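Local atomic coordinates of double-stranded RNA-binding protein 1 (Arabidopsis thaliana, PDB entry 3ADJ), a protein that binds double-stranded RNA and assists DICER-LIKE 1 in the accurate processing of primary and precursor microRNAs in the plant nucleus. Residues A[7-12]-A[67-72]; A[25-30]-A[39-44]. One frame throughout, in Å; residues are numbered along the deposited sequence.

This chain is the second double-stranded RNA-binding domain of the protein, and its two contacts illustrate how an alpha-beta-beta-beta-alpha fold is closed. From the N terminus the chain runs through helix 4-15 and into strand 23-30, which turns back as strand 36-44; interaction 2, between 25-30 and 39-44, closes this short hairpin loop. Strand 47-50 then completes the antiparallel sheet, and helix 57-73 returns to the first helix, where interaction 1, between 7-12 and 67-72, closes a far longer loop that encloses the hairpin. The centres of interactions 1 and 2 lie about 16 Å apart. They nevertheless touch, because Leu10 and Ala68 of the helices pack on Ile44 of the central strand.

Interaction 1 of 2, residues A[7-12]-A[67-72]; sequences KNLLQE and TALLAI
Leu10 buries the most surface here, and its CD2 methyl does nearly all of the reaching. It meets CB of Ala68 and CD2 of Leu69, each pair at 3.7 Å, and also touches CD1 of Ile72, so one methyl gathers three residues of the partner helix. Leu10 keeps CG beside its own backbone N (chi1 -57°), which carries the branch across to the second helix although its CB does not point there. Leu69 answers with CD2, which rests against Leu10 CD2 and lies 3.7 Å from CB of Leu9; its side chain runs at about a right angle to both leucines. These are the two helices of the double-stranded RNA-binding fold, which lie together on one face of a three-stranded antiparallel sheet. Over the short segments their axes make an angle of 40° and come no nearer than 10.2 Å, a spacing filled by apolar side chains, with no hydrogen bond across it. Leu9, at the exposed margin, contributes mainly CB, with CD1 following at 4.0 Å from Leu69 CD2. Toward the sheet, Leu10 also packs on Tyr24 of strand 23-30, while Ala68 rests on Tyr49 of strand 47-50.

Interaction 2 of 2, residues A[25-30]-A[39-44]; sequences QCQKVE and TCTVEI
Gln25 and Thr41 face each other as a hydrogen-bonded pair in the antiparallel hairpin that forms the first two strands of the double-stranded RNA-binding fold. Their backbones satisfy one another twice: Gln25 N donates to Thr41 O and Thr41 N to Gln25 O, both at 2.8 Å and both closer to straight (about 162° at the hydrogen) than the next pair. Two residues along, Gln27 N reaches Thr39 O at 2.7 Å, and Thr39 N returns to Gln27 O in a longer bond of 3.1 Å; these two bend to about 139°. The ladder continues beyond them through Val29 with Gln37, while Cys40 and Val42 turn their backbones to Gly51 and Tyr49, which places 36-44 as the central strand.

On the face shared by Gln25, Gln27, Thr39 and Thr41, the CB atoms of Gln25 and Thr41 pack at 4.0 Å. Gln27 NE2 finds an acceptor in Gln25 OE1, though the bond is weak, and thereby links two amides of the same strand. Further along that strand, Lys28 NZ forms a salt bridge with Glu30 OE1 at 2.6 Å. The opposite face carries the non-hydrogen-bonded pair Cys26 and Cys40, beneath helix 57-73, where Lys57 touches both. Cys26 SG and Cys40 SG are modelled in contact at 3.3 Å, with no bond assigned between them.

Interaction 1 of 2, residues A[7-12]-A[67-72]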
ATOM      1  N   LYS A   7      -0.698  -8.661  -1.061  1.00 29.94           N
ATOM      2  CA  LYS A   7      -2.019  -8.410  -1.655  1.00 30.30           C
ATOM      3  C   LYS A   7      -3.129  -9.310  -1.093  1.00 29.91           C
ATOM      4  O   LYS A   7      -4.265  -8.871  -0.954  1.00 30.11           O
ATOM      5  CB  LYS A   7      -1.984  -8.563  -3.172  1.00 30.31           C
ATOM      6  CG  LYS A   7      -1.322  -7.399  -3.908  1.00 31.20           C
ATOM      7  CD  LYS A   7      -1.130  -7.875  -5.447  1.00 31.39           C
ATOM      8  CE  LYS A   7      -0.432  -6.553  -6.091  1.00 34.43           C
ATOM      9  NZ  LYS A   7      -0.996  -6.313  -7.484  1.00 36.11           N
ATOM     10  N   ASN A   8      -2.783 -10.555  -0.756  1.00 29.46           N
ATOM     11  CA  ASN A   8      -3.782 -11.565  -0.448  1.00 29.23           C
ATOM     12  C   ASN A   8      -4.206 -11.632   1.009  1.00 29.07           C
ATOM     13  O   ASN A   8      -5.399 -11.736   1.301  1.00 28.98           O
ATOM     14  CB  ASN A   8      -3.296 -12.959  -0.867  1.00 29.54           C
ATOM     15  CG  ASN A   8      -2.455 -12.928  -2.129  1.00 29.66           C
ATOM     16  OD1 ASN A   8      -2.823 -12.311  -3.177  1.00 30.67           O
ATOM     17  ND2 ASN A   8      -1.313 -13.609  -2.038  1.00 29.26           N
ATOM     18  N   LEU A   9      -3.231 -11.638   1.918  1.00 28.87           N
ATOM     19  CA  LEU A   9      -3.521 -11.674   3.346  1.00 28.72           C
ATOM     20  C   LEU A   9      -4.469 -10.535   3.657  1.00 28.96           C
ATOM     21  O   LEU A   9      -5.310 -10.645   4.547  1.00 29.13           O
ATOM     22  CB  LEU A   9      -2.245 -11.511   4.166  1.00 28.67           C
ATOM     23  CG  LEU A   9      -1.320 -12.703   4.445  1.00 28.49           C
ATOM     24  CD1 LEU A   9       0.095 -12.179   4.678  1.00 28.85           C
ATOM     25  CD2 LEU A   9      -1.787 -13.528   5.647  1.00 27.26           C
ATOM     26  N   LEU A  10      -4.328  -9.447   2.893  1.00 28.99           N
ATOM     27  CA  LEU A  10      -5.167  -8.259   3.029  1.00 29.19           C
ATOM     28  C   LEU A  10      -6.577  -8.462   2.482  1.00 29.46           C
ATOM     29  O   LEU A  10      -7.504  -7.775   2.886  1.00 29.81           O
ATOM     30  CB  LEU A  10      -4.519  -7.051   2.346  1.00 28.98           C
ATOM     31  CG  LEU A  10      -3.114  -6.609   2.755  1.00 28.17           C
ATOM     32  CD1 LEU A  10      -2.586  -5.615   1.756  1.00 27.74           C
ATOM     33  CD2 LEU A  10      -3.101  -6.006   4.128  1.00 27.19           C
ATOM     34  N   GLN A  11      -6.734  -9.391   1.546  1.00 29.87           N
ATOM     35  CA  GLN A  11      -8.059  -9.747   1.057  1.00 30.00           C
ATOM     36  C   GLN A  11      -8.703 -10.644   2.108  1.00 30.38           C
ATOM     37  O   GLN A  11      -9.838 -10.392   2.518  1.00 30.59           O
ATOM     38  CB  GLN A  11      -7.985 -10.394  -0.333  1.00 29.69           C
ATOM     39  CG  GLN A  11      -7.024  -9.649  -1.277  1.00 29.49           C
ATOM     40  CD  GLN A  11      -7.315  -9.819  -2.764  1.00 29.99           C
ATOM     41  OE1 GLN A  11      -7.873 -10.840  -3.203  1.00 30.99           O
ATOM     42  NE2 GLN A  11      -6.911  -8.814  -3.564  1.00 29.00           N
ATOM     43  N   GLU A  12      -7.958 -11.650   2.579  1.00 30.81           N
ATOM     44  CA  GLU A  12      -8.372 -12.467   3.734  1.00 31.11           C
ATOM     45  C   GLU A  12      -8.840 -11.587   4.893  1.00 31.59           C
ATOM     46  O   GLU A  12      -9.927 -11.791   5.430  1.00 31.42           O
ATOM     47  CB  GLU A  12      -7.225 -13.369   4.215  1.00 31.01           C
ATOM     48  CG  GLU A  12      -6.969 -14.610   3.356  1.00 30.95           C
ATOM     49  CD  GLU A  12      -5.741 -15.436   3.832  1.00 30.81           C
ATOM     50  OE1 GLU A  12      -5.106 -15.214   4.926  1.00 30.52           O
ATOM     51  OE2 GLU A  12      -5.351 -16.324   2.909  1.00 30.74           O
ATOM     52  N   THR A  67       2.649  -1.575   5.691  1.00 27.98           N
ATOM     53  CA  THR A  67       1.997  -0.659   6.610  1.00 27.87           C
ATOM     54  C   THR A  67       0.637  -1.236   6.939  1.00 28.37           C
ATOM     55  O   THR A  67       0.273  -1.346   8.128  1.00 28.64           O
ATOM     56  CB  THR A  67       1.855   0.738   6.032  1.00 27.65           C
ATOM     57  OG1 THR A  67       3.105   1.143   5.464  1.00 28.00           O
ATOM     58  CG2 THR A  67       1.490   1.707   7.114  1.00 27.25           C
ATOM     59  N   ALA A  68      -0.087  -1.652   5.897  1.00 28.05           N
ATOM     60  CA  ALA A  68      -1.411  -2.232   6.069  1.00 28.21           C
ATOM     61  C   ALA A  68      -1.457  -3.441   7.002  1.00 28.71           C
ATOM     62  O   ALA A  68      -2.307  -3.487   7.863  1.00 29.37           O
ATOM     63  CB  ALA A  68      -1.988  -2.577   4.769  1.00 28.24           C
ATOM     64  N   LEU A  69      -0.547  -4.402   6.851  1.00 29.03           N
ATOM     65  CA  LEU A  69      -0.585  -5.636   7.644  1.00 28.94           C
ATOM     66  C   LEU A  69      -0.184  -5.372   9.076  1.00 29.55           C
ATOM     67  O   LEU A  69      -0.680  -6.018  10.000  1.00 29.75           O
ATOM     68  CB  LEU A  69       0.360  -6.693   7.082  1.00 28.62           C
ATOM     69  CG  LEU A  69       0.133  -7.340   5.708  1.00 28.99           C
ATOM     70  CD1 LEU A  69       1.453  -7.902   5.177  1.00 29.18           C
ATOM     71  CD2 LEU A  69      -0.886  -8.450   5.834  1.00 30.03           C
ATOM     72  N   LEU A  70       0.729  -4.427   9.269  1.00 29.85           N
ATOM     73  CA  LEU A  70       1.345  -4.276  10.582  1.00 29.82           C
ATOM     74  C   LEU A  70       0.453  -3.502  11.499  1.00 29.82           C
ATOM     75  O   LEU A  70       0.507  -3.664  12.721  1.00 30.40           O
ATOM     76  CB  LEU A  70       2.718  -3.626  10.484  1.00 29.45           C
ATOM     77  CG  LEU A  70       3.724  -4.510   9.762  1.00 29.22           C
ATOM     78  CD1 LEU A  70       5.056  -3.847   9.832  1.00 30.17           C
ATOM     79  CD2 LEU A  70       3.781  -5.889  10.383  1.00 29.90           C
ATOM     80  N   ALA A  71      -0.354  -2.652  10.892  1.00 29.82           N
ATOM     81  CA  ALA A  71      -1.346  -1.888  11.596  1.00 30.12           C
ATOM     82  C   ALA A  71      -2.376  -2.896  12.046  1.00 30.39           C
ATOM     83  O   ALA A  71      -2.689  -2.989  13.225  1.00 30.70           O
ATOM     84  CB  ALA A  71      -1.955  -0.879  10.653  1.00 30.37           C
ATOM     85  N   ILE A  72      -2.863  -3.673  11.083  1.00 30.70           N
ATOM     86  CA  ILE A  72      -3.804  -4.756  11.292  1.00 30.95           C
ATOM     87  C   ILE A  72      -3.398  -5.644  12.463  1.00 31.19           C
ATOM     88  O   ILE A  72      -4.158  -5.796  13.404  1.00 31.68           O
ATOM     89  CB  ILE A  72      -3.912  -5.607  10.007  1.00 31.17           C
ATOM     90  CG1 ILE A  72      -4.817  -4.928   8.985  1.00 30.45           C
ATOM     91  CG2 ILE A  72      -4.398  -7.024  10.316  1.00 31.70           C
ATOM     92  CD1 ILE A  72      -4.535  -5.388   7.588  1.00 31.01           C
TER

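Interaction 2 of 2, residues A[25-30]-A[39-44]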
ATOM      1  N   GLN A  25      -3.635   2.613  -4.687  1.00 29.59           N
ATOM      2  CA  GLN A  25      -3.469   3.833  -5.427  1.00 31.63           C
ATOM      3  C   GLN A  25      -1.989   4.117  -5.572  1.00 32.84           C
ATOM      4  O   GLN A  25      -1.187   3.532  -4.868  1.00 32.94           O
ATOM      5  CB  GLN A  25      -4.166   4.977  -4.717  1.00 31.86           C
ATOM      6  CG  GLN A  25      -4.592   6.066  -5.654  1.00 33.13           C
ATOM      7  CD  GLN A  25      -4.633   7.391  -4.985  1.00 34.70           C
ATOM      8  OE1 GLN A  25      -3.622   7.864  -4.463  1.00 35.42           O
ATOM      9  NE2 GLN A  25      -5.805   8.019  -4.999  1.00 36.49           N
ATOM     10  N   CYS A  26      -1.640   5.006  -6.498  1.00 34.61           N
ATOM     11  CA  CYS A  26      -0.252   5.357  -6.770  1.00 35.87           C
ATOM     12  C   CYS A  26      -0.072   6.861  -6.956  1.00 36.28           C
ATOM     13  O   CYS A  26      -0.942   7.530  -7.503  1.00 35.94           O
ATOM     14  CB  CYS A  26       0.237   4.622  -8.011  1.00 35.84           C
ATOM     15  SG  CYS A  26       1.924   4.089  -7.866  1.00 38.73           S
ATOM     16  N   GLN A  27       1.060   7.383  -6.487  1.00 37.21           N
ATOM     17  CA  GLN A  27       1.393   8.798  -6.654  1.00 38.13           C
ATOM     18  C   GLN A  27       2.839   9.040  -7.030  1.00 38.59           C
ATOM     19  O   GLN A  27       3.667   8.154  -6.962  1.00 39.06           O
ATOM     20  CB  GLN A  27       1.097   9.571  -5.388  1.00 38.15           C
ATOM     21  CG  GLN A  27      -0.316  10.044  -5.261  1.00 39.17           C
ATOM     22  CD  GLN A  27      -0.676  10.144  -3.825  1.00 41.44           C
ATOM     23  OE1 GLN A  27      -0.361  11.137  -3.175  1.00 43.14           O
ATOM     24  NE2 GLN A  27      -1.288   9.088  -3.289  1.00 41.42           N
ATOM     25  N   LYS A  28       3.145  10.274  -7.390  1.00 39.05           N
ATOM     26  CA  LYS A  28       4.448  10.591  -7.915  1.00 39.43           C
ATOM     27  C   LYS A  28       4.932  11.900  -7.352  1.00 39.40           C
ATOM     28  O   LYS A  28       4.133  12.797  -7.086  1.00 40.08           O
ATOM     29  CB  LYS A  28       4.314  10.712  -9.422  1.00 39.93           C
ATOM     30  CG  LYS A  28       5.553  11.058 -10.170  1.00 40.72           C
ATOM     31  CD  LYS A  28       5.180  11.467 -11.572  1.00 41.63           C
ATOM     32  CE  LYS A  28       6.419  11.504 -12.395  1.00 43.59           C
ATOM     33  NZ  LYS A  28       6.163  12.095 -13.720  1.00 47.92           N
ATOM     34  N   VAL A  29       6.243  11.996  -7.146  1.00 39.01           N
ATOM     35  CA  VAL A  29       6.905  13.292  -6.953  1.00 38.24           C
ATOM     36  C   VAL A  29       8.128  13.300  -7.841  1.00 37.63           C
ATOM     37  O   VAL A  29       9.015  12.449  -7.676  1.00 37.90           O
ATOM     38  CB  VAL A  29       7.350  13.534  -5.504  1.00 38.05           C
ATOM     39  CG1 VAL A  29       8.250  14.751  -5.432  1.00 38.04           C
ATOM     40  CG2 VAL A  29       6.144  13.717  -4.588  1.00 38.62           C
ATOM     41  N   GLU A  30       8.176  14.257  -8.768  1.00 36.28           N
ATOM     42  CA  GLU A  30       9.249  14.319  -9.748  1.00 34.88           C
ATOM     43  C   GLU A  30      10.038  15.626  -9.685  1.00 34.27           C
ATOM     44  O   GLU A  30       9.516  16.685 -10.021  1.00 34.24           O
ATOM     45  CB  GLU A  30       8.667  14.123 -11.141  1.00 34.88           C
ATOM     46  CG  GLU A  30       9.579  13.403 -12.117  1.00 33.67           C
ATOM     47  CD  GLU A  30       9.141  13.592 -13.555  1.00 32.71           C
ATOM     48  OE1 GLU A  30       7.972  13.951 -13.793  1.00 32.50           O
ATOM     49  OE2 GLU A  30       9.972  13.399 -14.459  1.00 32.90           O
ATOM     50  N   THR A  39       4.885   7.125  -4.279  1.00 30.64           N
ATOM     51  CA  THR A  39       4.267   6.747  -3.017  1.00 31.46           C
ATOM     52  C   THR A  39       3.003   5.965  -3.363  1.00 32.36           C
ATOM     53  O   THR A  39       2.215   6.407  -4.215  1.00 33.15           O
ATOM     54  CB  THR A  39       3.888   7.984  -2.192  1.00 31.72           C
ATOM     55  OG1 THR A  39       5.032   8.828  -2.035  1.00 32.80           O
ATOM     56  CG2 THR A  39       3.407   7.605  -0.837  1.00 31.70           C
ATOM     57  N   CYS A  40       2.810   4.805  -2.741  1.00 32.28           N
ATOM     58  CA  CYS A  40       1.676   3.948  -3.062  1.00 32.91           C
ATOM     59  C   CYS A  40       0.769   3.880  -1.883  1.00 32.92           C
ATOM     60  O   CYS A  40       1.208   4.045  -0.756  1.00 33.72           O
ATOM     61  CB  CYS A  40       2.112   2.527  -3.431  1.00 33.11           C
ATOM     62  SG  CYS A  40       2.713   2.335  -5.131  1.00 37.88           S
ATOM     63  N   THR A  41      -0.503   3.598  -2.132  1.00 32.86           N
ATOM     64  CA  THR A  41      -1.504   3.601  -1.076  1.00 32.07           C
ATOM     65  C   THR A  41      -2.422   2.384  -1.115  1.00 32.05           C
ATOM     66  O   THR A  41      -2.734   1.858  -2.188  1.00 32.64           O
ATOM     67  CB  THR A  41      -2.295   4.872  -1.154  1.00 31.89           C
ATOM     68  OG1 THR A  41      -1.492   5.922  -0.604  1.00 32.07           O
ATOM     69  CG2 THR A  41      -3.575   4.763  -0.381  1.00 32.57           C
ATOM     70  N   VAL A  42      -2.824   1.932   0.067  1.00 31.26           N
ATOM     71  CA  VAL A  42      -3.755   0.827   0.213  1.00 30.95           C
ATOM     72  C   VAL A  42      -4.912   1.230   1.131  1.00 30.48           C
ATOM     73  O   VAL A  42      -4.715   1.586   2.284  1.00 30.58           O
ATOM     74  CB  VAL A  42      -3.013  -0.446   0.697  1.00 31.16           C
ATOM     75  CG1 VAL A  42      -3.953  -1.538   1.187  1.00 30.99           C
ATOM     76  CG2 VAL A  42      -2.184  -0.976  -0.414  1.00 31.69           C
ATOM     77  N   GLU A  43      -6.122   1.186   0.594  1.00 29.96           N
ATOM     78  CA  GLU A  43      -7.300   1.567   1.341  1.00 29.62           C
ATOM     79  C   GLU A  43      -8.083   0.309   1.641  1.00 29.34           C
ATOM     80  O   GLU A  43      -8.481  -0.401   0.734  1.00 29.42           O
ATOM     81  CB  GLU A  43      -8.135   2.564   0.529  1.00 29.39           C
ATOM     82  CG  GLU A  43      -9.311   3.176   1.254  1.00 29.44           C
ATOM     83  CD  GLU A  43     -10.181   4.061   0.362  1.00 30.17           C
ATOM     84  OE1 GLU A  43     -10.246   3.808  -0.863  1.00 32.59           O
ATOM     85  OE2 GLU A  43     -10.816   5.006   0.885  1.00 30.03           O
ATOM     86  N   ILE A  44      -8.254   0.018   2.923  1.00 29.17           N
ATOM     87  CA  ILE A  44      -9.105  -1.064   3.391  1.00 28.94           C
ATOM     88  C   ILE A  44      -9.876  -0.532   4.592  1.00 29.35           C
ATOM     89  O   ILE A  44      -9.270  -0.029   5.557  1.00 29.35           O
ATOM     90  CB  ILE A  44      -8.289  -2.282   3.872  1.00 28.74           C
ATOM     91  CG1 ILE A  44      -7.238  -2.691   2.845  1.00 29.12           C
ATOM     92  CG2 ILE A  44      -9.199  -3.455   4.169  1.00 28.73           C
ATOM     93  CD1 ILE A  44      -6.010  -3.323   3.449  1.00 29.11           C
TER